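PDB 1MDF: 2,3-dihydroxybenzoate-AMP ligase from Bacillus subtilis, which is an AMP-binding enzyme of the ANL clan, a ligase with a large N-terminal part and a smaller C-terminal domain. Local coordinates for residues V215-L220 with Y339-D344; G412-L417 with G427-Q432; D457-S462 with V520-L525. All coordinates share one frame; numbering follows the deposited sequence.

Contact 1: V215-L220 with Y339-D344; sequences VEVCWL and YTRLDD. With SO4 (sulfate ion), chain C.
L342 lies against the indole of W219 just where helix 204-217 ends in a Schellman motif: W219, at positive phi, is the C-prime residue, and L220 N bonds back to V215 O at 3.0 Å. From CB through CG to CD1, each atom of the leucine has a partner. Its CB stands 3.6 Å from the centroid of the six-membered ring of W219 and 13° off the normal, a CH-pi contact over the face. CG lies 3.8 Å from V217 O, near the end of the helix. The tip, CD1, returns to the same indole face, 3.4 Å from W219 CD2 at the fusion of the two rings; chi1 of -52°, which sets CG beside the backbone N, lays the branch along the indole.

Deeper in, C218 SG sits over the Y339 ring, 4.0 Å from its centroid and 29° off the normal, a sulfur-aromatic contact, while Y339 OH is hydrogen-bonded to S214 OG. V217 CG1 lies over one face of the R341 guanidinium, toward its NE end. At the edge of that group, R341 NE donates to O1 of a sulfate at 2.8 Å; the ion, probably from the crystallisation liquor, is also held by R213. Joining the backbones is a single water, which donates to V217 O at 2.7 Å and accepts from L342 N at 2.7 Å.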
loop_
_atom_site.group_PDB
_atom_site.type_symbol
_atom_site.label_atom_id
_atom_site.label_comp_id
_atom_site.label_asym_id
_atom_site.label_seq_id
_atom_site.Cartn_x
_atom_site.Cartn_y
_atom_site.Cartn_z
ATOM N N VAL A 215 14.480 -1.964 5.749
ATOM C CA VAL A 215 15.105 -3.223 6.117
ATOM C C VAL A 215 15.761 -3.124 7.492
ATOM O O VAL A 215 15.688 -4.056 8.298
ATOM C CB VAL A 215 16.157 -3.636 5.068
ATOM C CG1 VAL A 215 16.882 -4.894 5.513
ATOM C CG2 VAL A 215 15.477 -3.856 3.732
ATOM N N GLU A 216 16.394 -1.986 7.759
ATOM C CA GLU A 216 17.057 -1.782 9.040
ATOM C C GLU A 216 16.018 -1.746 10.162
ATOM O O GLU A 216 16.171 -2.407 11.175
ATOM C CB GLU A 216 17.884 -0.490 8.992
ATOM C CG GLU A 216 18.828 -0.464 7.788
ATOM C CD GLU A 216 19.629 0.825 7.650
ATOM O OE1 GLU A 216 19.035 1.918 7.764
ATOM O OE2 GLU A 216 20.854 0.747 7.402
ATOM N N VAL A 217 14.946 -0.997 9.967
ATOM C CA VAL A 217 13.895 -0.897 10.977
ATOM C C VAL A 217 13.103 -2.195 11.201
ATOM O O VAL A 217 12.621 -2.446 12.307
ATOM C CB VAL A 217 12.904 0.217 10.603
ATOM C CG1 VAL A 217 11.815 0.337 11.664
ATOM C CG2 VAL A 217 13.646 1.520 10.449
ATOM N N CYS A 218 12.971 -3.019 10.160
ATOM C CA CYS A 218 12.218 -4.266 10.267
ATOM C C CYS A 218 13.122 -5.497 10.402
ATOM O O CYS A 218 12.653 -6.640 10.363
ATOM C CB CYS A 218 11.300 -4.418 9.054
ATOM S SG CYS A 218 10.142 -3.034 8.788
ATOM N N TRP A 219 14.418 -5.238 10.559
ATOM C CA TRP A 219 15.447 -6.258 10.727
ATOM C C TRP A 219 15.501 -7.369 9.685
ATOM O O TRP A 219 15.667 -8.542 10.022
ATOM C CB TRP A 219 15.339 -6.888 12.112
ATOM C CG TRP A 219 15.317 -5.907 13.229
ATOM C CD1 TRP A 219 15.656 -4.584 13.173
ATOM C CD2 TRP A 219 14.966 -6.175 14.588
ATOM N NE1 TRP A 219 15.538 -4.012 14.414
ATOM C CE2 TRP A 219 15.114 -4.966 15.303
ATOM C CE3 TRP A 219 14.541 -7.319 15.276
ATOM C CZ2 TRP A 219 14.851 -4.869 16.672
ATOM C CZ3 TRP A 219 14.281 -7.226 16.630
ATOM C CH2 TRP A 219 14.436 -6.006 17.316
ATOM N N LEU A 220 15.378 -7.013 8.417
ATOM C CA LEU A 220 15.448 -8.022 7.376
ATOM C C LEU A 220 16.911 -8.388 7.088
ATOM O O LEU A 220 17.808 -7.559 7.218
ATOM C CB LEU A 220 14.789 -7.516 6.085
ATOM C CG LEU A 220 13.338 -7.043 6.146
ATOM C CD1 LEU A 220 12.820 -6.927 4.731
ATOM C CD2 LEU A 220 12.479 -8.016 6.960
ATOM N N TYR A 339 6.962 3.304 11.305
ATOM C CA TYR A 339 6.909 1.947 11.845
ATOM C C TYR A 339 7.065 1.945 13.347
ATOM O O TYR A 339 7.782 2.774 13.896
ATOM C CB TYR A 339 8.050 1.070 11.346
ATOM C CG TYR A 339 8.197 0.872 9.862
ATOM C CD1 TYR A 339 9.053 1.678 9.122
ATOM C CD2 TYR A 339 7.574 -0.201 9.220
ATOM C CE1 TYR A 339 9.301 1.418 7.784
ATOM C CE2 TYR A 339 7.813 -0.471 7.886
ATOM C CZ TYR A 339 8.680 0.339 7.173
ATOM O OH TYR A 339 8.945 0.061 5.856
ATOM N N THR A 340 6.392 1.024 14.023
ATOM C CA THR A 340 6.614 0.899 15.450
ATOM C C THR A 340 7.892 0.080 15.413
ATOM O O THR A 340 8.068 -0.736 14.521
ATOM C CB THR A 340 5.495 0.092 16.164
ATOM O OG1 THR A 340 5.148 -1.068 15.389
ATOM C CG2 THR A 340 4.269 0.983 16.385
ATOM N N ARG A 341 8.809 0.305 16.337
ATOM C CA ARG A 341 10.048 -0.466 16.305
ATOM C C ARG A 341 9.815 -1.845 16.906
ATOM O O ARG A 341 8.951 -2.019 17.762
ATOM C CB ARG A 341 11.167 0.273 17.047
ATOM C CG ARG A 341 11.495 1.644 16.442
ATOM C CD ARG A 341 11.913 1.533 14.990
ATOM N NE ARG A 341 12.269 2.812 14.380
ATOM C CZ ARG A 341 11.394 3.741 13.998
ATOM N NH1 ARG A 341 10.095 3.540 14.164
ATOM N NH2 ARG A 341 11.814 4.866 13.433
ATOM N N LEU A 342 10.565 -2.833 16.434
ATOM C CA LEU A 342 10.411 -4.189 16.938
ATOM C C LEU A 342 10.899 -4.284 18.389
ATOM O O LEU A 342 10.674 -5.284 19.066
ATOM C CB LEU A 342 11.192 -5.151 16.043
ATOM C CG LEU A 342 10.887 -5.027 14.547
ATOM C CD1 LEU A 342 11.691 -6.057 13.789
ATOM C CD2 LEU A 342 9.390 -5.219 14.294
ATOM N N ASP A 343 11.549 -3.211 18.837
ATOM C CA ASP A 343 12.124 -3.070 20.177
ATOM C C ASP A 343 11.116 -2.624 21.226
ATOM O O ASP A 343 10.795 -3.352 22.156
ATOM C CB ASP A 343 13.242 -2.006 20.184
ATOM C CG ASP A 343 14.577 -2.521 19.691
ATOM O OD1 ASP A 343 15.534 -2.575 20.494
ATOM O OD2 ASP A 343 14.680 -2.852 18.495
ATOM N N ASP A 344 10.635 -1.400 21.065
ATOM C CA ASP A 344 9.736 -0.784 22.027
ATOM C C ASP A 344 8.621 -1.617 22.665
ATOM O O ASP A 344 8.243 -2.675 22.167
ATOM C CB ASP A 344 9.189 0.516 21.430
ATOM C CG ASP A 344 8.570 0.311 20.099
ATOM O OD1 ASP A 344 8.604 1.254 19.278
ATOM O OD2 ASP A 344 8.042 -0.796 19.883
HETATM S S SO4 C . 16.052 3.532 14.639
HETATM O O1 SO4 C . 14.887 3.025 15.389
HETATM O O2 SO4 C . 17.039 4.093 15.582
HETATM O O3 SO4 C . 16.671 2.428 13.875
HETATM O O4 SO4 C . 15.610 4.585 13.706
HETATM O O HOH W 1 12.520 -1.808 14.908
#

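Contact 2: G412-L417 with G427-Q432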
loop_
_atom_site.group_PDB
_atom_site.type_symbol
_atom_site.label_atom_id
_atom_site.label_comp_id
_atom_site.label_asym_id
_atom_site.label_seq_id
_atom_site.Cartn_x
_atom_site.Cartn_y
_atom_site.Cartn_z
ATOM N N GLY A 412 -3.099 14.414 4.259
ATOM C CA GLY A 412 -4.537 14.230 4.298
ATOM C C GLY A 412 -5.018 13.421 5.491
ATOM O O GLY A 412 -6.189 13.055 5.571
ATOM N N ASP A 413 -4.110 13.122 6.413
ATOM C CA ASP A 413 -4.471 12.384 7.613
ATOM C C ASP A 413 -4.578 13.395 8.746
ATOM O O ASP A 413 -4.060 14.506 8.649
ATOM C CB ASP A 413 -3.405 11.355 7.986
ATOM C CG ASP A 413 -3.091 10.397 6.860
ATOM O OD1 ASP A 413 -2.064 10.598 6.183
ATOM O OD2 ASP A 413 -3.868 9.444 6.648
ATOM N N ILE A 414 -5.271 13.006 9.805
ATOM C CA ILE A 414 -5.424 13.839 10.984
ATOM C C ILE A 414 -4.751 13.029 12.070
ATOM O O ILE A 414 -5.122 11.883 12.322
ATOM C CB ILE A 414 -6.910 14.078 11.310
ATOM C CG1 ILE A 414 -7.451 15.161 10.371
ATOM C CG2 ILE A 414 -7.086 14.466 12.768
ATOM C CD1 ILE A 414 -8.936 15.296 10.392
ATOM N N VAL A 415 -3.738 13.614 12.692
ATOM C CA VAL A 415 -2.991 12.914 13.718
ATOM C C VAL A 415 -2.569 13.844 14.840
ATOM O O VAL A 415 -2.847 15.047 14.822
ATOM C CB VAL A 415 -1.701 12.283 13.123
ATOM C CG1 VAL A 415 -2.002 11.637 11.775
ATOM C CG2 VAL A 415 -0.620 13.350 12.963
ATOM N N ARG A 416 -1.889 13.254 15.816
ATOM C CA ARG A 416 -1.364 13.973 16.957
ATOM C C ARG A 416 -0.025 13.311 17.210
ATOM O O ARG A 416 0.064 12.083 17.286
ATOM C CB ARG A 416 -2.264 13.818 18.194
ATOM C CG ARG A 416 -2.161 12.478 18.928
ATOM C CD ARG A 416 -2.688 12.604 20.348
ATOM N NE ARG A 416 -2.245 11.528 21.243
ATOM C CZ ARG A 416 -2.809 10.326 21.318
ATOM N NH1 ARG A 416 -3.847 10.033 20.546
ATOM N NH2 ARG A 416 -2.352 9.426 22.179
ATOM N N LEU A 417 1.024 14.115 17.309
ATOM C CA LEU A 417 2.334 13.559 17.557
ATOM C C LEU A 417 2.412 13.221 19.023
ATOM O O LEU A 417 1.863 13.930 19.863
ATOM C CB LEU A 417 3.428 14.559 17.188
ATOM C CG LEU A 417 3.527 14.851 15.692
ATOM C CD1 LEU A 417 4.591 15.897 15.439
ATOM C CD2 LEU A 417 3.852 13.567 14.945
ATOM N N GLY A 427 -7.505 9.369 11.827
ATOM C CA GLY A 427 -8.262 8.975 10.655
ATOM C C GLY A 427 -8.065 9.987 9.541
ATOM O O GLY A 427 -7.553 11.087 9.774
ATOM N N ARG A 428 -8.457 9.627 8.324
ATOM C CA ARG A 428 -8.313 10.550 7.211
ATOM C C ARG A 428 -9.224 11.758 7.382
ATOM O O ARG A 428 -10.313 11.655 7.954
ATOM C CB ARG A 428 -8.638 9.862 5.892
ATOM C CG ARG A 428 -7.685 8.762 5.526
ATOM C CD ARG A 428 -7.648 8.587 4.033
ATOM N NE ARG A 428 -7.036 9.724 3.347
ATOM C CZ ARG A 428 -5.763 10.086 3.495
ATOM N NH1 ARG A 428 -4.972 9.403 4.312
ATOM N NH2 ARG A 428 -5.269 11.107 2.804
ATOM N N ALA A 429 -8.767 12.901 6.883
ATOM C CA ALA A 429 -9.538 14.132 6.964
ATOM C C ALA A 429 -10.914 13.914 6.352
ATOM O O ALA A 429 -11.929 14.324 6.920
ATOM C CB ALA A 429 -8.816 15.254 6.228
ATOM N N LYS A 430 -10.944 13.260 5.197
ATOM C CA LYS A 430 -12.197 13.003 4.497
ATOM C C LYS A 430 -13.161 12.105 5.266
ATOM O O LYS A 430 -14.374 12.152 5.050
ATOM C CB LYS A 430 -11.915 12.379 3.126
ATOM C CG LYS A 430 -12.089 13.325 1.940
ATOM C CD LYS A 430 -11.135 14.530 1.983
ATOM C CE LYS A 430 -9.660 14.125 1.898
ATOM N NZ LYS A 430 -9.341 13.245 0.728
ATOM N N ASP A 431 -12.626 11.286 6.163
ATOM C CA ASP A 431 -13.454 10.367 6.928
ATOM C C ASP A 431 -13.883 10.938 8.272
ATOM O O ASP A 431 -14.573 10.280 9.046
ATOM C CB ASP A 431 -12.713 9.050 7.123
ATOM C CG ASP A 431 -12.423 8.344 5.810
ATOM O OD1 ASP A 431 -11.667 7.351 5.835
ATOM O OD2 ASP A 431 -12.954 8.772 4.759
ATOM N N GLN A 432 -13.465 12.164 8.552
ATOM C CA GLN A 432 -13.849 12.829 9.785
ATOM C C GLN A 432 -15.356 13.041 9.640
ATOM O O GLN A 432 -15.853 13.189 8.526
ATOM C CB GLN A 432 -13.121 14.171 9.888
ATOM C CG GLN A 432 -13.299 14.907 11.211
ATOM C CD GLN A 432 -12.600 16.261 11.208
ATOM O OE1 GLN A 432 -11.374 16.338 11.157
ATOM N NE2 GLN A 432 -13.384 17.338 11.260
#
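D413 and R428 meet across the beta hairpin of strands 409-417 and 423-428, although their side chains start out diverging, with their flat groups nearly perpendicular, carboxylate and guanidinium planes standing 89° apart. Their salt bridge therefore runs through one atom of each, D413 OD2 to R428 NH1 at 2.6 Å, and not through two parallel bonds. The two form an antiparallel non-hydrogen-bonded pair with CA atoms 4.3 Å apart. R428 CB leaves its backbone pointing away from the partner strand, and a bend at chi3 (68°) brings the guanidinium back. G412 O lies over one face of the guanidinium, 3.5 Å above its plane and offset toward the rim. T411 supports both charges, its O taking R428 NH2 and its OG1 pairing with D413 OD1.

The backbone evidence for the pairing is graded. A429 N donates to G412 O at 2.9 Å and almost straight, 176°; I414 N reaches G427 O at 3.0 Å; the return bond from G427 N to I414 O is weak. On the side of the sheet that carries I414, its CD1 approaches A429 CB at 4.2 Å, an apolar contact beside the turn that follows R428.

Strand 378-384 flanks 409-417 on its other edge, D413 and V415 bonding through the backbone to L381 and G379, while D431 forms a salt bridge with R526 of helix 522-533.

Contact 3: D457-S462 with V520-L525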
loop_
_atom_site.group_PDB
_atom_site.type_symbol
_atom_site.label_atom_id
_atom_site.label_comp_id
_atom_site.label_asym_id
_atom_site.label_seq_id
_atom_site.Cartn_x
_atom_site.Cartn_y
_atom_site.Cartn_z
ATOM N N ASP A 457 -16.160 -6.694 12.909
ATOM C CA ASP A 457 -15.541 -5.452 12.462
ATOM C C ASP A 457 -16.588 -4.348 12.444
ATOM O O ASP A 457 -17.789 -4.627 12.446
ATOM C CB ASP A 457 -14.943 -5.604 11.063
ATOM C CG ASP A 457 -13.739 -4.707 10.851
ATOM O OD1 ASP A 457 -13.628 -3.684 11.555
ATOM O OD2 ASP A 457 -12.906 -5.021 9.975
ATOM N N ALA A 458 -16.129 -3.101 12.422
ATOM C CA ALA A 458 -17.032 -1.955 12.412
ATOM C C ALA A 458 -16.396 -0.773 11.721
ATOM O O ALA A 458 -15.252 -0.436 11.995
ATOM C CB ALA A 458 -17.390 -1.576 13.833
ATOM N N ALA A 459 -17.146 -0.134 10.834
ATOM C CA ALA A 459 -16.645 1.033 10.104
ATOM C C ALA A 459 -17.718 2.116 10.107
ATOM O O ALA A 459 -18.764 1.967 9.471
ATOM C CB ALA A 459 -16.279 0.645 8.672
ATOM N N MET A 460 -17.463 3.193 10.843
ATOM C CA MET A 460 -18.420 4.291 10.944
ATOM C C MET A 460 -18.141 5.371 9.905
ATOM O O MET A 460 -16.994 5.776 9.696
ATOM C CB MET A 460 -18.397 4.885 12.351
ATOM C CG MET A 460 -19.459 5.950 12.584
ATOM S SD MET A 460 -19.597 6.427 14.319
ATOM C CE MET A 460 -18.061 7.251 14.555
ATOM N N VAL A 461 -19.203 5.839 9.257
ATOM C CA VAL A 461 -19.068 6.842 8.218
ATOM C C VAL A 461 -20.106 7.957 8.358
ATOM O O VAL A 461 -20.957 7.932 9.246
ATOM C CB VAL A 461 -19.158 6.145 6.831
ATOM C CG1 VAL A 461 -20.501 6.398 6.173
ATOM C CG2 VAL A 461 -18.007 6.583 5.964
ATOM N N SER A 462 -20.034 8.949 7.486
ATOM C CA SER A 462 -20.965 10.057 7.563
ATOM C C SER A 462 -22.099 9.968 6.556
ATOM O O SER A 462 -21.942 9.414 5.470
ATOM C CB SER A 462 -20.227 11.375 7.340
ATOM O OG SER A 462 -19.888 11.526 5.972
ATOM N N VAL A 520 -10.730 -0.850 3.900
ATOM C CA VAL A 520 -12.121 -0.458 3.777
ATOM C C VAL A 520 -12.258 0.834 3.003
ATOM O O VAL A 520 -11.518 1.786 3.241
ATOM C CB VAL A 520 -12.773 -0.275 5.154
ATOM C CG1 VAL A 520 -14.106 0.427 5.007
ATOM C CG2 VAL A 520 -12.978 -1.624 5.809
ATOM N N SER A 521 -13.210 0.857 2.074
ATOM C CA SER A 521 -13.465 2.047 1.270
ATOM C C SER A 521 -14.616 2.827 1.890
ATOM O O SER A 521 -15.789 2.557 1.626
ATOM C CB SER A 521 -13.824 1.664 -0.161
ATOM O OG SER A 521 -14.097 2.824 -0.936
ATOM N N LYS A 522 -14.286 3.803 2.720
ATOM C CA LYS A 522 -15.336 4.574 3.356
ATOM C C LYS A 522 -16.071 5.478 2.378
ATOM O O LYS A 522 -17.135 6.002 2.701
ATOM C CB LYS A 522 -14.771 5.359 4.542
ATOM C CG LYS A 522 -14.366 4.441 5.666
ATOM C CD LYS A 522 -14.000 5.170 6.937
ATOM C CE LYS A 522 -13.661 4.164 8.023
ATOM N NZ LYS A 522 -13.311 4.814 9.316
ATOM N N LYS A 523 -15.522 5.658 1.182
ATOM C CA LYS A 523 -16.201 6.479 0.184
ATOM C C LYS A 523 -17.386 5.684 -0.363
ATOM O O LYS A 523 -18.405 6.253 -0.745
ATOM C CB LYS A 523 -15.276 6.838 -0.981
ATOM C CG LYS A 523 -15.995 7.638 -2.059
ATOM C CD LYS A 523 -15.236 7.706 -3.376
ATOM C CE LYS A 523 -16.114 8.352 -4.445
ATOM N NZ LYS A 523 -15.427 8.539 -5.753
ATOM N N ALA A 524 -17.233 4.364 -0.397
ATOM C CA ALA A 524 -18.281 3.484 -0.892
ATOM C C ALA A 524 -19.352 3.366 0.173
ATOM O O ALA A 524 -20.542 3.467 -0.122
ATOM C CB ALA A 524 -17.710 2.106 -1.228
ATOM N N LEU A 525 -18.929 3.142 1.412
ATOM C CA LEU A 525 -19.876 3.047 2.509
ATOM C C LEU A 525 -20.697 4.335 2.567
ATOM O O LEU A 525 -21.908 4.282 2.761
ATOM C CB LEU A 525 -19.154 2.819 3.843
ATOM C CG LEU A 525 -18.490 1.451 4.052
ATOM C CD1 LEU A 525 -17.663 1.468 5.338
ATOM C CD2 LEU A 525 -19.549 0.366 4.113
#
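K522 and L525 share a first torsion, chi1 -69° and -70°, which sets CG of each beside its backbone N; one helical turn apart, both reach strand 455-465 at V461 and A459. Beyond CG the lysine is fully extended, sliding past V461 in the opposite direction. K522 CB packs on V461 CG2 at 3.7 Å, and the same methyl lies 3.4 Å from K522 O. Further out, K522 CE comes within 4.4 Å of A459 CB. L525 touches the alanine through its tip, CD1, 3.7 Å from A459 CB, and V520 CG1 lies 4.3 Å from A459 CB.

S521 is the N-cap of helix 522-533, and its carbonyl O accepts from L525 N at 3.2 Å. K522 and L525, three residues apart, lie on the same side of the first turn. This joins the C-terminal helix to one face of the three-stranded sheet, in which 455-465 is an outer strand paired with 469-478. M460 points away from the helix, and its side chain touches A442 and V445 of helix 442-449.

Chemically the interface is mostly apolar, methyls and the aliphatic length of a lysine, with backbone oxygens at its margins and the charge carried past it. K522 NZ stops 3.8 Å from M460 O and makes its salt bridge with E446 OE1. That oxygen also accepts from M460 N, so the carboxylate probably helps fix the ammonium end against the strand.

Running from the N terminus, contact 1 closes first, bringing the end of helix 204-217 back to the loop after strand 335-339 across 118 intervening residues of the large N-terminal part. Contact 2 closes a short hairpin between strands 409-417 and 423-428. Contact 3 then spans 57 residues to set helix 522-533 against strand 455-465. The three follow in series, none nested in or crossing another. Contact 1 stands apart, its nearest atoms about 11 Å from contact 2 and about 19 Å from contact 3. Contacts 2 and 3 touch, D431 OD1 lying 3.4 Å from K522 CD, which packs the turn that follows strand 423-428 against the start of helix 522-533.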